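Elongation factor 1-gamma 1 (Saccharomyces cerevisiae, PDB 1NHY) serves as a subunit of the eukaryotic elongation factor 1 complex, here represented by its N-terminal GST-like domain, and probably tethers that complex to other cell components. Local coordinates at residues Arg11-Val16 with Leu46-Ala51; Ala94-Trp99 with Tyr152-Asn157; Ala112-Pro117 with Thr170-Ser175; Asn145-Tyr150 with Pro186-Trp191. One frame throughout, in Å; residues are numbered along the deposited sequence.

Interaction 1 of 4, residues Arg11-Val16 with Leu46-Ala51; sequences RIRTWV and LKKVPA. With SO4 (sulfate ion), chain B.
The guanidinium of Arg-13 lies flat against a backbone carbonyl: Val-49 O sits over the centre of one of its faces, 3.1 Å from Arg-13 CZ, and no N-H points at the oxygen. That carbonyl belongs to the peptide bond before Pro-50, which is cis, the cis-proline loop of the thioredoxin-like N-terminal domain of glutathione transferases, leading into strand 51-53. Arg-13 gets there with CG held between its backbone N and carbonyl carbon (chi1 66°) and an extended chain from CG to NE, whose CD passes Pro-50 CD at 3.8 Å. Thr-14, one residue on in helix 12-24, turns OG1 to Val-49 CG1 (3.6 Å) and to Pro-50 CG, while Phe-40 packs on Val-49 and Ile-66 on Pro-50. Arg-11, Arg-13 and Lys-48 make the area basic; Lys-48 NZ, 3.7 Å from Arg-13 NH1, has a weak, long ion pair with Glu-62. In glutathione transferases, the glutathione site lies between this helix start and the cis-proline loop; here the anion nearby is a sulfate, probably from the crystallisation liquor. Its O1 accepts a weak hydrogen bond from Ile-12 N, 3.3 Å long and bent to 136°.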
# COMPACT_ATOMS: atom_id res chain seq x y z
N ARG A 11 -9.12 -4.23 3.12
CA ARG A 11 -8.96 -3.81 1.74
C ARG A 11 -7.51 -3.37 1.70
O ARG A 11 -6.98 -2.90 2.71
CB ARG A 11 -9.87 -2.62 1.41
CG ARG A 11 -10.94 -2.94 0.38
CD ARG A 11 -11.92 -1.78 0.19
NE ARG A 11 -13.16 -2.22 -0.45
CZ ARG A 11 -14.31 -1.54 -0.44
NH1 ARG A 11 -14.40 -0.37 0.19
NH2 ARG A 11 -15.38 -2.05 -1.04
N ILE A 12 -6.87 -3.53 0.56
CA ILE A 12 -5.48 -3.15 0.45
C ILE A 12 -5.15 -1.80 1.11
O ILE A 12 -4.16 -1.69 1.85
CB ILE A 12 -5.05 -3.13 -1.03
CG1 ILE A 12 -4.87 -4.55 -1.51
CG2 ILE A 12 -3.73 -2.41 -1.20
CD1 ILE A 12 -3.69 -5.25 -0.86
N ARG A 13 -5.97 -0.78 0.86
CA ARG A 13 -5.72 0.54 1.44
C ARG A 13 -5.72 0.54 2.97
O ARG A 13 -5.33 1.52 3.61
CB ARG A 13 -6.76 1.56 0.93
CG ARG A 13 -8.16 1.29 1.37
CD ARG A 13 -9.14 2.26 0.74
NE ARG A 13 -10.50 1.73 0.84
CZ ARG A 13 -11.60 2.32 0.37
NH1 ARG A 13 -11.51 3.50 -0.25
NH2 ARG A 13 -12.79 1.74 0.52
N THR A 14 -6.13 -0.57 3.56
CA THR A 14 -6.17 -0.68 5.00
C THR A 14 -4.98 -1.43 5.57
O THR A 14 -4.65 -1.32 6.74
CB THR A 14 -7.42 -1.40 5.44
OG1 THR A 14 -8.54 -0.52 5.30
CG2 THR A 14 -7.30 -1.85 6.88
N TRP A 15 -4.32 -2.20 4.72
CA TRP A 15 -3.20 -2.99 5.17
C TRP A 15 -2.14 -2.21 5.94
O TRP A 15 -1.89 -2.50 7.11
CB TRP A 15 -2.60 -3.72 3.98
CG TRP A 15 -3.51 -4.78 3.41
CD1 TRP A 15 -4.87 -4.89 3.56
CD2 TRP A 15 -3.13 -5.86 2.55
NE1 TRP A 15 -5.35 -5.96 2.85
CE2 TRP A 15 -4.31 -6.57 2.22
CE3 TRP A 15 -1.91 -6.28 2.01
CZ2 TRP A 15 -4.29 -7.68 1.39
CZ3 TRP A 15 -1.89 -7.39 1.18
CH2 TRP A 15 -3.07 -8.08 0.88
N VAL A 16 -1.51 -1.23 5.30
CA VAL A 16 -0.47 -0.48 5.99
C VAL A 16 -0.93 0.14 7.30
O VAL A 16 -0.28 -0.04 8.32
CB VAL A 16 0.14 0.62 5.09
CG1 VAL A 16 1.10 1.48 5.90
CG2 VAL A 16 0.89 -0.04 3.94
N LEU A 46 -20.04 9.21 6.19
CA LEU A 46 -19.76 8.87 4.81
C LEU A 46 -19.39 7.39 4.72
O LEU A 46 -19.06 6.89 3.64
CB LEU A 46 -18.59 9.70 4.29
CG LEU A 46 -18.72 11.20 4.51
CD1 LEU A 46 -17.35 11.86 4.29
CD2 LEU A 46 -19.78 11.77 3.58
N LYS A 47 -19.43 6.72 5.87
CA LYS A 47 -19.10 5.30 5.98
C LYS A 47 -17.98 4.86 5.03
O LYS A 47 -18.10 3.85 4.34
CB LYS A 47 -20.35 4.45 5.70
CG LYS A 47 -21.50 4.71 6.64
CD LYS A 47 -22.70 3.84 6.28
CE LYS A 47 -23.84 4.10 7.25
NZ LYS A 47 -24.97 3.11 7.15
N LYS A 48 -16.88 5.62 5.00
CA LYS A 48 -15.75 5.32 4.14
C LYS A 48 -14.56 4.85 5.00
O LYS A 48 -14.46 5.18 6.18
CB LYS A 48 -15.38 6.58 3.35
CG LYS A 48 -14.04 6.49 2.63
CD LYS A 48 -13.27 7.84 2.67
CE LYS A 48 -11.80 7.67 2.25
NZ LYS A 48 -11.65 7.00 0.91
N VAL A 49 -13.66 4.09 4.40
CA VAL A 49 -12.52 3.57 5.13
C VAL A 49 -11.23 3.73 4.30
O VAL A 49 -11.29 3.76 3.07
CB VAL A 49 -12.80 2.09 5.46
CG1 VAL A 49 -11.66 1.21 5.05
CG2 VAL A 49 -13.10 1.96 6.94
N PRO A 50 -10.05 3.89 4.96
CA PRO A 50 -9.72 3.93 6.38
C PRO A 50 -10.27 5.18 7.07
O PRO A 50 -10.35 6.26 6.48
CB PRO A 50 -8.20 3.91 6.39
CG PRO A 50 -7.86 3.21 5.13
CD PRO A 50 -8.81 3.84 4.17
N ALA A 51 -10.62 5.01 8.33
CA ALA A 51 -11.18 6.07 9.14
C ALA A 51 -10.52 6.04 10.51
O ALA A 51 -10.50 5.01 11.19
CB ALA A 51 -12.66 5.85 9.28
S SO4 B . -9.18 -4.19 -2.94
O1 SO4 B . -8.67 -3.01 -2.21
O2 SO4 B . -10.58 -3.97 -3.34
O3 SO4 B . -8.35 -4.44 -4.15
O4 SO4 B . -9.10 -5.38 -2.06

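Interaction 2 of 4, residues Ala94-Trp99 with Tyr152-Asn157; sequences AQIIRW and YLATEN
Trp-99 rests one face of its indole on Leu-153, and most of its side-chain atoms meet that residue or Ala-154. CB starts beside Leu-153 CB, 4.1 Å away. With CG anti to the carbonyl carbon (chi1 -67°) and the ring turned nearly square to the CA-CB-CG plane (chi2 91°), CG lies 3.8 Å from Leu-153 CB, whose C-H groups approach the five-membered ring from above, 21° off its normal, as a CH-pi contact. CD1 reaches the methyl of Ala-154 at 3.9 Å. At NE1 the neighbour is Leu-153 O, 3.2 Å off, but this oxygen stands over the ring face toward its rim, and the angle is too poor for a hydrogen bond. Along the benzo ring, CE3 meets Leu-153 CD2 at 4.0 Å and CZ3 meets the same methyl. CH2, at the far end, passes on to Arg-146 CB, 3.6 Å away.

Ala-154 CB drops onto the helix backbone itself, 3.4 Å from Ile-96 CA and 3.5 Å from Gln-95 O, so the loop 152-157 lies close on helix 90-107.

Asp-162 OD1, near the start of helix 160-175, accepts the backbone N-H of Leu-153 and so ties the loop to that helix. The indole, on helix 90-107, also meets Phe-143 of helix 126-147 edge-to-face and touches Ala-161 of helix 160-175, while Leu-153 extends the packing to Trp-191 of helix 186-197.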
# COMPACT_ATOMS: atom_id res chain seq x y z
N ALA A 94 12.08 13.82 0.91
CA ALA A 94 11.57 14.04 -0.44
C ALA A 94 11.55 12.74 -1.25
O ALA A 94 10.51 12.35 -1.81
CB ALA A 94 12.39 15.08 -1.15
N GLN A 95 12.70 12.09 -1.30
CA GLN A 95 12.80 10.85 -2.03
C GLN A 95 11.73 9.85 -1.63
O GLN A 95 11.16 9.16 -2.47
CB GLN A 95 14.18 10.26 -1.83
CG GLN A 95 15.17 10.82 -2.79
CD GLN A 95 14.76 10.57 -4.23
OE1 GLN A 95 14.06 9.60 -4.52
NE2 GLN A 95 15.20 11.43 -5.14
N ILE A 96 11.45 9.78 -0.33
CA ILE A 96 10.45 8.85 0.13
C ILE A 96 9.10 9.23 -0.48
O ILE A 96 8.32 8.36 -0.88
CB ILE A 96 10.32 8.86 1.66
CG1 ILE A 96 11.64 8.43 2.30
CG2 ILE A 96 9.18 7.95 2.07
CD1 ILE A 96 11.70 8.67 3.79
N ILE A 97 8.84 10.53 -0.55
CA ILE A 97 7.60 11.04 -1.09
C ILE A 97 7.55 10.81 -2.58
O ILE A 97 6.48 10.66 -3.18
CB ILE A 97 7.48 12.54 -0.83
CG1 ILE A 97 7.69 12.80 0.66
CG2 ILE A 97 6.15 13.06 -1.30
CD1 ILE A 97 7.49 14.21 1.08
N ARG A 98 8.72 10.80 -3.19
CA ARG A 98 8.77 10.57 -4.61
C ARG A 98 8.17 9.22 -4.91
O ARG A 98 7.16 9.12 -5.61
CB ARG A 98 10.21 10.63 -5.09
CG ARG A 98 10.35 10.30 -6.54
CD ARG A 98 11.77 10.54 -6.96
NE ARG A 98 12.24 9.43 -7.79
CZ ARG A 98 13.32 9.49 -8.56
NH1 ARG A 98 14.04 10.62 -8.62
NH2 ARG A 98 13.66 8.41 -9.26
N TRP A 99 8.76 8.16 -4.37
CA TRP A 99 8.22 6.83 -4.63
C TRP A 99 6.84 6.68 -4.07
O TRP A 99 5.96 6.07 -4.69
CB TRP A 99 9.15 5.79 -4.08
CG TRP A 99 10.41 5.82 -4.84
CD1 TRP A 99 11.52 6.57 -4.57
CD2 TRP A 99 10.69 5.09 -6.04
NE1 TRP A 99 12.48 6.34 -5.52
CE2 TRP A 99 12.00 5.44 -6.44
CE3 TRP A 99 9.96 4.17 -6.81
CZ2 TRP A 99 12.60 4.89 -7.58
CZ3 TRP A 99 10.55 3.63 -7.94
CH2 TRP A 99 11.86 3.99 -8.32
N TYR A 152 15.91 -0.97 -1.22
CA TYR A 152 14.63 -0.34 -1.01
C TYR A 152 14.46 0.79 -2.00
O TYR A 152 15.41 1.15 -2.68
CB TYR A 152 14.56 0.15 0.43
CG TYR A 152 14.77 -0.99 1.39
CD1 TYR A 152 13.93 -2.09 1.35
CD2 TYR A 152 15.81 -0.97 2.32
CE1 TYR A 152 14.10 -3.15 2.23
CE2 TYR A 152 15.99 -2.02 3.22
CZ TYR A 152 15.12 -3.11 3.16
OH TYR A 152 15.24 -4.15 4.05
N LEU A 153 13.25 1.34 -2.06
CA LEU A 153 12.95 2.40 -3.02
C LEU A 153 13.58 3.76 -2.79
O LEU A 153 14.22 4.32 -3.67
CB LEU A 153 11.44 2.57 -3.14
CG LEU A 153 10.63 1.34 -3.54
CD1 LEU A 153 9.14 1.67 -3.52
CD2 LEU A 153 11.08 0.89 -4.90
N ALA A 154 13.40 4.33 -1.60
CA ALA A 154 13.92 5.66 -1.37
C ALA A 154 15.10 5.73 -0.43
O ALA A 154 15.69 6.80 -0.28
CB ALA A 154 12.81 6.57 -0.85
N THR A 155 15.46 4.62 0.20
CA THR A 155 16.57 4.65 1.16
C THR A 155 17.21 3.28 1.40
O THR A 155 17.04 2.36 0.59
CB THR A 155 16.07 5.21 2.51
OG1 THR A 155 14.95 4.43 2.96
CG2 THR A 155 15.62 6.66 2.34
N GLU A 156 17.98 3.13 2.47
CA GLU A 156 18.57 1.82 2.72
C GLU A 156 17.87 1.19 3.92
O GLU A 156 18.48 0.48 4.71
CB GLU A 156 20.07 1.91 2.95
CG GLU A 156 20.83 2.35 1.71
CD GLU A 156 20.79 1.33 0.57
OE1 GLU A 156 19.70 0.97 0.07
OE2 GLU A 156 21.88 0.89 0.14
N ASN A 157 16.58 1.47 4.02
CA ASN A 157 15.72 0.96 5.08
C ASN A 157 14.33 0.88 4.54
O ASN A 157 13.98 1.62 3.61
CB ASN A 157 15.70 1.92 6.24
CG ASN A 157 16.89 1.78 7.12
OD1 ASN A 157 17.10 0.73 7.73
ND2 ASN A 157 17.69 2.84 7.21

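Interaction 3 of 4, residues Ala112-Pro117 with Thr170-Ser175; sequences ANTIVP and TRYFES
Thr-114 enters the contact first, its OG1 4.0 Å from Tyr-172 CE1, the two side chains crossing at about a right angle. Its hydroxyl is engaged by Gln-110 O, a bond reached with OG1 set between the backbone N and the carbonyl carbon (chi1 64°), and toward Tyr-172 the contact is one of packing. Thr-114 also occupies the N-cap position of helix 115-118, though its side chain makes no capping bond. Ile-115 follows and carries most of the contact. CD1 comes obliquely onto the Tyr-172 ring, 3.6 Å from CE1 and 3.7 Å from CD1, while CG1 lies 4.1 Å from Ser-175 CB and equally far from Arg-171 O. The short helix is thereby packed against the last turn of helix 160-175, within the all-helical C-terminal domain of the glutathione transferase fold. Replacing Ile-115 by alanine would remove the CG1-CD1 arm, which is likely to open a gap between the Tyr-172 ring and Ser-175 CB. The Tyr-172 hydroxyl bonds to Leu-107 O, and Phe-177 lies near-parallel to the ring. Arg-171, touching Ile-115 through its backbone O, sends its guanidinium elsewhere: NE is 3.5 Å from Glu-174 OE1, which lies well out of the guanidinium plane, and NH1 forms a salt bridge with the sulfate. Farther along, Pro-117 turns to Val-129 of helix 126-147.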
# COMPACT_ATOMS: atom_id res chain seq x y z
N ALA A 112 -7.37 0.19 -12.15
CA ALA A 112 -8.73 0.38 -12.65
C ALA A 112 -8.79 0.38 -14.17
O ALA A 112 -9.83 0.59 -14.77
CB ALA A 112 -9.30 1.68 -12.11
N ASN A 113 -7.65 0.15 -14.81
CA ASN A 113 -7.60 0.13 -16.26
C ASN A 113 -7.12 -1.22 -16.73
O ASN A 113 -6.94 -1.43 -17.92
CB ASN A 113 -6.68 1.22 -16.79
CG ASN A 113 -7.34 2.56 -16.77
OD1 ASN A 113 -6.78 3.55 -17.23
ND2 ASN A 113 -8.55 2.61 -16.23
N THR A 114 -6.92 -2.12 -15.78
CA THR A 114 -6.45 -3.45 -16.12
C THR A 114 -7.11 -4.47 -15.20
O THR A 114 -8.04 -5.15 -15.61
CB THR A 114 -4.93 -3.55 -15.98
OG1 THR A 114 -4.57 -3.36 -14.60
CG2 THR A 114 -4.25 -2.49 -16.82
N ILE A 115 -6.66 -4.57 -13.96
CA ILE A 115 -7.25 -5.54 -13.06
C ILE A 115 -8.78 -5.46 -13.10
O ILE A 115 -9.42 -6.43 -13.46
CB ILE A 115 -6.75 -5.36 -11.59
CG1 ILE A 115 -5.34 -5.96 -11.45
CG2 ILE A 115 -7.73 -6.03 -10.61
CD1 ILE A 115 -4.30 -5.27 -12.29
N VAL A 116 -9.35 -4.32 -12.75
CA VAL A 116 -10.80 -4.18 -12.75
C VAL A 116 -11.45 -4.68 -14.04
O VAL A 116 -12.36 -5.51 -13.99
CB VAL A 116 -11.24 -2.70 -12.52
CG1 VAL A 116 -12.73 -2.64 -12.25
CG2 VAL A 116 -10.45 -2.09 -11.37
N PRO A 117 -11.00 -4.19 -15.22
CA PRO A 117 -11.57 -4.63 -16.50
C PRO A 117 -11.44 -6.14 -16.69
O PRO A 117 -12.44 -6.85 -16.82
CB PRO A 117 -10.74 -3.85 -17.52
CG PRO A 117 -10.41 -2.60 -16.79
CD PRO A 117 -10.01 -3.12 -15.44
N THR A 170 0.71 -5.58 -4.80
CA THR A 170 -0.08 -6.77 -4.48
C THR A 170 -1.04 -7.23 -5.60
O THR A 170 -0.72 -8.17 -6.33
CB THR A 170 -0.82 -6.53 -3.18
OG1 THR A 170 0.16 -6.23 -2.17
CG2 THR A 170 -1.60 -7.74 -2.76
N ARG A 171 -2.19 -6.58 -5.75
CA ARG A 171 -3.15 -6.97 -6.79
C ARG A 171 -2.51 -7.31 -8.15
O ARG A 171 -3.01 -8.16 -8.88
CB ARG A 171 -4.20 -5.88 -6.98
CG ARG A 171 -4.96 -5.55 -5.71
CD ARG A 171 -5.83 -6.71 -5.22
NE ARG A 171 -5.67 -6.97 -3.79
CZ ARG A 171 -6.66 -7.24 -2.94
NH1 ARG A 171 -7.92 -7.30 -3.37
NH2 ARG A 171 -6.40 -7.47 -1.65
N TYR A 172 -1.42 -6.65 -8.51
CA TYR A 172 -0.76 -6.97 -9.77
C TYR A 172 -0.12 -8.37 -9.69
O TYR A 172 -0.20 -9.15 -10.64
CB TYR A 172 0.31 -5.94 -10.09
CG TYR A 172 -0.23 -4.66 -10.68
CD1 TYR A 172 -0.70 -4.63 -11.99
CD2 TYR A 172 -0.22 -3.48 -9.94
CE1 TYR A 172 -1.16 -3.43 -12.55
CE2 TYR A 172 -0.68 -2.29 -10.50
CZ TYR A 172 -1.15 -2.27 -11.80
OH TYR A 172 -1.58 -1.08 -12.34
N PHE A 173 0.50 -8.68 -8.56
CA PHE A 173 1.12 -9.99 -8.39
C PHE A 173 0.08 -11.07 -8.31
O PHE A 173 0.40 -12.24 -8.28
CB PHE A 173 1.98 -10.03 -7.14
CG PHE A 173 3.31 -9.43 -7.31
CD1 PHE A 173 4.18 -9.90 -8.29
CD2 PHE A 173 3.70 -8.34 -6.55
CE1 PHE A 173 5.40 -9.30 -8.51
CE2 PHE A 173 4.92 -7.72 -6.76
CZ PHE A 173 5.78 -8.20 -7.75
N GLU A 174 -1.18 -10.68 -8.25
CA GLU A 174 -2.24 -11.67 -8.16
C GLU A 174 -2.99 -11.87 -9.45
O GLU A 174 -3.63 -12.90 -9.64
CB GLU A 174 -3.23 -11.27 -7.07
CG GLU A 174 -2.58 -11.13 -5.73
CD GLU A 174 -3.58 -11.01 -4.61
OE1 GLU A 174 -4.42 -10.07 -4.65
OE2 GLU A 174 -3.54 -11.85 -3.68
N SER A 175 -2.91 -10.90 -10.36
CA SER A 175 -3.65 -11.03 -11.59
C SER A 175 -2.84 -10.79 -12.84
O SER A 175 -3.19 -11.27 -13.90
CB SER A 175 -4.84 -10.07 -11.59
OG SER A 175 -5.46 -10.03 -10.31

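Interaction 4 of 4, residues Asn145-Tyr150 with Pro186-Trp191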
# COMPACT_ATOMS: atom_id res chain seq x y z
N ASN A 145 14.37 -0.73 -12.41
CA ASN A 145 15.65 -0.07 -12.59
C ASN A 145 16.25 0.35 -11.28
O ASN A 145 17.45 0.25 -11.09
CB ASN A 145 15.53 1.17 -13.46
CG ASN A 145 15.10 0.85 -14.87
OD1 ASN A 145 15.64 -0.07 -15.50
ND2 ASN A 145 14.13 1.62 -15.39
N ARG A 146 15.42 0.81 -10.35
CA ARG A 146 15.94 1.25 -9.07
C ARG A 146 16.26 0.07 -8.15
O ARG A 146 17.35 0.03 -7.55
CB ARG A 146 14.95 2.23 -8.41
CG ARG A 146 14.72 2.04 -6.93
CD ARG A 146 15.96 2.33 -6.11
NE ARG A 146 16.28 3.74 -6.05
CZ ARG A 146 17.00 4.31 -5.09
NH1 ARG A 146 17.49 3.59 -4.10
NH2 ARG A 146 17.22 5.62 -5.11
N LEU A 147 15.33 -0.89 -8.06
CA LEU A 147 15.50 -2.07 -7.21
C LEU A 147 16.66 -2.95 -7.64
O LEU A 147 17.05 -3.87 -6.93
CB LEU A 147 14.23 -2.91 -7.21
CG LEU A 147 13.15 -2.60 -6.18
CD1 LEU A 147 13.73 -1.84 -4.99
CD2 LEU A 147 12.09 -1.79 -6.85
N LYS A 148 17.20 -2.67 -8.82
CA LYS A 148 18.30 -3.45 -9.32
C LYS A 148 19.60 -3.12 -8.62
O LYS A 148 20.42 -3.99 -8.41
CB LYS A 148 18.44 -3.25 -10.83
CG LYS A 148 19.63 -3.97 -11.46
CD LYS A 148 19.60 -3.84 -12.99
CE LYS A 148 20.77 -4.62 -13.66
NZ LYS A 148 20.70 -4.64 -15.16
N ASN A 149 19.80 -1.86 -8.23
CA ASN A 149 21.04 -1.49 -7.56
C ASN A 149 20.77 -1.00 -6.16
O ASN A 149 21.68 -0.56 -5.46
CB ASN A 149 21.76 -0.39 -8.33
CG ASN A 149 21.68 -0.59 -9.83
OD1 ASN A 149 22.21 -1.58 -10.37
ND2 ASN A 149 21.01 0.34 -10.52
N TYR A 150 19.50 -1.05 -5.77
CA TYR A 150 19.09 -0.61 -4.45
C TYR A 150 18.11 -1.60 -3.81
O TYR A 150 17.22 -2.15 -4.46
CB TYR A 150 18.48 0.79 -4.56
CG TYR A 150 19.46 1.84 -5.07
CD1 TYR A 150 20.18 2.64 -4.17
CD2 TYR A 150 19.70 1.99 -6.43
CE1 TYR A 150 21.11 3.56 -4.61
CE2 TYR A 150 20.63 2.91 -6.89
CZ TYR A 150 21.34 3.70 -5.97
OH TYR A 150 22.27 4.62 -6.43
N PRO A 186 13.09 -9.51 -11.65
CA PRO A 186 13.64 -10.05 -10.40
C PRO A 186 13.62 -9.06 -9.26
O PRO A 186 13.01 -9.31 -8.22
CB PRO A 186 15.07 -10.41 -10.77
CG PRO A 186 14.98 -10.69 -12.21
CD PRO A 186 14.10 -9.58 -12.71
N ALA A 187 14.31 -7.94 -9.47
CA ALA A 187 14.41 -6.89 -8.47
C ALA A 187 13.07 -6.66 -7.77
O ALA A 187 12.99 -6.74 -6.54
CB ALA A 187 14.90 -5.60 -9.12
N ILE A 188 12.03 -6.39 -8.55
CA ILE A 188 10.70 -6.15 -8.00
C ILE A 188 10.31 -7.29 -7.06
O ILE A 188 9.83 -7.04 -5.95
CB ILE A 188 9.64 -6.03 -9.13
CG1 ILE A 188 10.08 -4.98 -10.15
CG2 ILE A 188 8.28 -5.68 -8.54
CD1 ILE A 188 10.35 -3.63 -9.54
N VAL A 189 10.53 -8.52 -7.51
CA VAL A 189 10.20 -9.70 -6.71
C VAL A 189 11.01 -9.72 -5.42
O VAL A 189 10.44 -9.78 -4.32
CB VAL A 189 10.47 -10.99 -7.48
CG1 VAL A 189 10.04 -12.17 -6.65
CG2 VAL A 189 9.74 -10.97 -8.81
N ARG A 190 12.33 -9.68 -5.56
CA ARG A 190 13.23 -9.66 -4.42
C ARG A 190 12.65 -8.70 -3.37
O ARG A 190 12.29 -9.10 -2.25
CB ARG A 190 14.60 -9.17 -4.86
CG ARG A 190 15.55 -8.94 -3.71
CD ARG A 190 16.88 -8.41 -4.19
NE ARG A 190 16.78 -7.09 -4.80
CZ ARG A 190 16.30 -6.01 -4.18
NH1 ARG A 190 15.85 -6.08 -2.93
NH2 ARG A 190 16.30 -4.84 -4.81
N TRP A 191 12.57 -7.42 -3.78
CA TRP A 191 12.05 -6.31 -2.99
C TRP A 191 10.69 -6.62 -2.38
O TRP A 191 10.48 -6.46 -1.18
CB TRP A 191 11.95 -5.07 -3.90
CG TRP A 191 11.13 -3.90 -3.35
CD1 TRP A 191 11.50 -3.00 -2.38
CD2 TRP A 191 9.76 -3.58 -3.68
NE1 TRP A 191 10.45 -2.16 -2.08
CE2 TRP A 191 9.38 -2.49 -2.86
CE3 TRP A 191 8.83 -4.11 -4.58
CZ2 TRP A 191 8.09 -1.92 -2.91
CZ3 TRP A 191 7.55 -3.55 -4.64
CH2 TRP A 191 7.20 -2.46 -3.80
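Leu-147 and Ala-187 bring their helices together, and the apolar part of the contact centres on the leucine as a knob in a hole formed by Ala-187, Ile-188, Arg-190 and Trp-191. Leu-147 CB packs on Ala-187 CB at 3.4 Å, where the small residue permits a close backbone approach. Beyond it, CG lies 3.6 Å from Trp-191 CB, and the branches then part: CD1 goes to Trp-191 CD1, also at 3.6 Å, whereas CD2 stands over one face of the indole, toward its rim, and touches Ile-188 CD1 at 3.7 Å. Were Leu-147 an alanine, the hole would probably be left largely unfilled, with the Trp-191 ring and Ile-188 CD1 losing the branches packed against them.

The polar part rests on Arg-190. Its chain runs out with CG anti to the backbone N (chi1 172°) and bends at chi3, which brings NH2 to two backbone carbonyls. Leu-147 O lies at the guanidinium edge near its plane and accepts a hydrogen bond whose modelled length is too short to trust at this resolution, while Tyr-150 O accepts a weak one of 2.9 Å with an angle of 116°. NH1 makes a further weak bond, to Thr-151 O in the loop after helix 126-147. Trp-191 NE1 is held by Asp-162 OD1 on helix 160-175, which fixes the indole against which Leu-147 packs.

A single knob-into-hole contact of this kind joins the C-terminal end of helix 126-147 to the start of helix 186-197 in the helical bundle of the glutathione transferase C-terminal domain.

How the interactions relate
Interaction 1 lies in the thioredoxin-like domain and closes along the chain before the others open; the segments of interactions 2, 3 and 4 alternate along the chain within the helical domain, though 2 and 3 do not touch. Interactions 2 and 4 are closest, centres 13 Å apart, sharing Leu-153 against Leu-147, whereas interaction 1 sits across the chain's centre from both, about 24 and 28 Å away. Helix 160-175 links the halves: Thr-170 and Arg-171 of interaction 3 pack on Ile-12 and Trp-15, and Phe-173 meets Ile-188 of interaction 4. The two domains are thus joined into the single GST-like unit that mediates binding to the partner subunit of the elongation factor.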